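Local coordinates for archaeal Sm-like protein AF-Sm2 (PDB 1LJO) that assembles into a hexameric ring of Sm-fold subunits and probably binds RNA, at residues Y39-L44 with V63-N68. Sequence-based numbering, arbitrary orientation.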
loop_
_atom_site.group_PDB
_atom_site.type_symbol
_atom_site.label_atom_id
_atom_site.label_comp_id
_atom_site.label_asym_id
_atom_site.label_seq_id
_atom_site.Cartn_x
_atom_site.Cartn_y
_atom_site.Cartn_z
ATOM N N TYR A 39 -4.017 -13.032 -5.905
ATOM C CA TYR A 39 -3.685 -11.722 -5.363
ATOM C C TYR A 39 -4.721 -10.711 -5.843
ATOM O O TYR A 39 -4.587 -9.504 -5.634
ATOM C CB TYR A 39 -2.283 -11.299 -5.811
ATOM C CG TYR A 39 -1.205 -12.269 -5.386
ATOM C CD1 TYR A 39 -0.948 -13.425 -6.124
ATOM C CD2 TYR A 39 -0.457 -12.045 -4.231
ATOM C CE1 TYR A 39 0.028 -14.336 -5.720
ATOM C CE2 TYR A 39 0.520 -12.948 -3.818
ATOM C CZ TYR A 39 0.758 -14.089 -4.567
ATOM O OH TYR A 39 1.727 -14.979 -4.164
ATOM N N MET A 40 -5.759 -11.231 -6.488
ATOM C CA MET A 40 -6.839 -10.417 -7.031
ATOM C C MET A 40 -6.432 -9.460 -8.150
ATOM O O MET A 40 -7.037 -8.395 -8.327
ATOM C CB MET A 40 -7.569 -9.667 -5.909
ATOM C CG MET A 40 -8.551 -10.577 -5.166
ATOM S SD MET A 40 -9.613 -9.756 -3.960
ATOM C CE MET A 40 -10.356 -8.555 -4.958
ATOM N N ASN A 41 -5.387 -9.824 -8.890
ATOM C CA ASN A 41 -5.009 -9.023 -10.047
ATOM C C ASN A 41 -6.187 -9.331 -10.965
ATOM O O ASN A 41 -6.726 -10.434 -10.915
ATOM C CB ASN A 41 -3.716 -9.532 -10.683
ATOM C CG ASN A 41 -2.501 -9.244 -9.831
ATOM O OD1 ASN A 41 -2.336 -8.131 -9.336
ATOM N ND2 ASN A 41 -1.643 -10.247 -9.655
ATOM N N LEU A 42 -6.601 -8.372 -11.785
ATOM C CA LEU A 42 -7.736 -8.600 -12.665
ATOM C C LEU A 42 -7.419 -8.287 -14.121
ATOM O O LEU A 42 -6.733 -7.311 -14.425
ATOM C CB LEU A 42 -8.925 -7.729 -12.232
ATOM C CG LEU A 42 -9.347 -7.739 -10.761
ATOM C CD1 LEU A 42 -10.400 -6.663 -10.536
ATOM C CD2 LEU A 42 -9.877 -9.114 -10.368
ATOM N N TYR A 43 -7.927 -9.125 -15.016
ATOM C CA TYR A 43 -7.756 -8.910 -16.442
ATOM C C TYR A 43 -9.149 -8.736 -17.030
ATOM O O TYR A 43 -9.947 -9.673 -17.059
ATOM C CB TYR A 43 -7.030 -10.086 -17.105
ATOM C CG TYR A 43 -7.030 -10.038 -18.624
ATOM C CD1 TYR A 43 -6.947 -8.824 -19.307
ATOM C CD2 TYR A 43 -7.109 -11.207 -19.378
ATOM C CE1 TYR A 43 -6.947 -8.774 -20.698
ATOM C CE2 TYR A 43 -7.109 -11.169 -20.769
ATOM C CZ TYR A 43 -7.031 -9.949 -21.423
ATOM O OH TYR A 43 -7.062 -9.899 -22.798
ATOM N N LEU A 44 -9.436 -7.516 -17.471
ATOM C CA LEU A 44 -10.729 -7.186 -18.056
ATOM C C LEU A 44 -10.586 -6.951 -19.551
ATOM O O LEU A 44 -9.549 -6.481 -20.014
ATOM C CB LEU A 44 -11.294 -5.909 -17.424
ATOM C CG LEU A 44 -11.494 -5.858 -15.908
ATOM C CD1 LEU A 44 -12.154 -4.537 -15.529
ATOM C CD2 LEU A 44 -12.354 -7.026 -15.469
ATOM N N VAL A 63 -5.257 -4.586 -17.442
ATOM C CA VAL A 63 -4.903 -5.431 -16.314
ATOM C C VAL A 63 -4.856 -4.540 -15.077
ATOM O O VAL A 63 -4.151 -3.526 -15.061
ATOM C CB VAL A 63 -3.525 -6.094 -16.520
ATOM C CG1 VAL A 63 -3.068 -6.761 -15.233
ATOM C CG2 VAL A 63 -3.606 -7.109 -17.660
ATOM N N LEU A 64 -5.617 -4.910 -14.052
ATOM C CA LEU A 64 -5.660 -4.136 -12.812
ATOM C C LEU A 64 -4.822 -4.821 -11.730
ATOM O O LEU A 64 -4.931 -6.030 -11.521
ATOM C CB LEU A 64 -7.112 -3.981 -12.344
ATOM C CG LEU A 64 -8.073 -3.367 -13.378
ATOM C CD1 LEU A 64 -9.482 -3.256 -12.794
ATOM C CD2 LEU A 64 -7.565 -2.000 -13.795
ATOM N N ARG A 65 -3.978 -4.045 -11.053
ATOM C CA ARG A 65 -3.123 -4.584 -10.000
ATOM C C ARG A 65 -3.951 -4.867 -8.749
ATOM O O ARG A 65 -4.596 -3.975 -8.209
ATOM C CB ARG A 65 -2.008 -3.592 -9.672
ATOM C CG ARG A 65 -0.988 -4.098 -8.677
ATOM C CD ARG A 65 -0.183 -5.250 -9.261
ATOM N NE ARG A 65 0.874 -5.685 -8.355
ATOM C CZ ARG A 65 0.711 -6.571 -7.379
ATOM N NH1 ARG A 65 -0.477 -7.127 -7.175
ATOM N NH2 ARG A 65 1.741 -6.901 -6.608
ATOM N N GLY A 66 -3.911 -6.116 -8.294
ATOM C CA GLY A 66 -4.677 -6.526 -7.128
ATOM C C GLY A 66 -4.573 -5.714 -5.846
ATOM O O GLY A 66 -5.593 -5.430 -5.213
ATOM N N ASN A 67 -3.372 -5.327 -5.436
ATOM C CA ASN A 67 -3.288 -4.582 -4.187
ATOM C C ASN A 67 -3.835 -3.165 -4.297
ATOM O O ASN A 67 -3.926 -2.465 -3.298
ATOM C CB ASN A 67 -1.860 -4.557 -3.639
ATOM C CG ASN A 67 -0.902 -3.852 -4.548
ATOM O OD1 ASN A 67 -0.529 -4.371 -5.597
ATOM N ND2 ASN A 67 -0.493 -2.650 -4.154
ATOM N N ASN A 68 -4.198 -2.739 -5.503
ATOM C CA ASN A 68 -4.769 -1.404 -5.668
ATOM C C ASN A 68 -6.260 -1.454 -5.980
ATOM O O ASN A 68 -6.910 -0.427 -6.232
ATOM C CB ASN A 68 -3.992 -0.612 -6.720
ATOM C CG ASN A 68 -2.633 -0.178 -6.197
ATOM O OD1 ASN A 68 -2.525 0.278 -5.061
ATOM N ND2 ASN A 68 -1.598 -0.325 -7.010
#
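In N41, CG lies beside the backbone N (chi1 -71°), and in R65 the chain bends at its second torsion, which lets the two side chains run alongside each other, with the amide and guanidinium planes turned 65° apart. OD1 of N41 then takes two donors. The bond from G66 N is short, 2.8 Å to N41 OD1, and nearly straight at 170°, although the donor sits somewhat out of the carbonyl plane; R65 NH1, 3.0 Å from the same N41 OD1, gives a weak, bent bond. The ND2 end binds D37, so both ends of the amide are engaged and its flip is fixed. Trimmed to an alanine, this position would probably leave G66 N without its acceptor and D37 OD2 without its side-chain amide donor.

G66 itself is pressed against the turn: its CA is 3.3 Å from Y39 O, and a CB would clash with that oxygen. Beyond the loop the chains pair antiparallel. L42 and L64 form a hydrogen-bonded pair, L42 N to L64 O at 2.9 Å and L64 N to L42 O at 2.7 Å, both donors in the carbonyl plane. On the face of these two leucines, L64 CD1 meets L44 CD1 at 4.0 Å, and V20, L33 and I72 extend the apolar cluster; on the other face V63 CG2 reaches Y43 CD1 at 4.1 Å.

V63 and L64 also pair with a strand of a second subunit, carrying the sheet across the interface, as in Sm rings. R65 NE weakly bonds G66 O of that subunit, and N67 ND2 bonds its N67 O. The chemistry is consistent with the N41 amide tying the loop to the start of 66-68, through an oxygen held by one straight backbone bond and a weak side-chain one, between an apolar barrel interior and the polar joints of the hexamer.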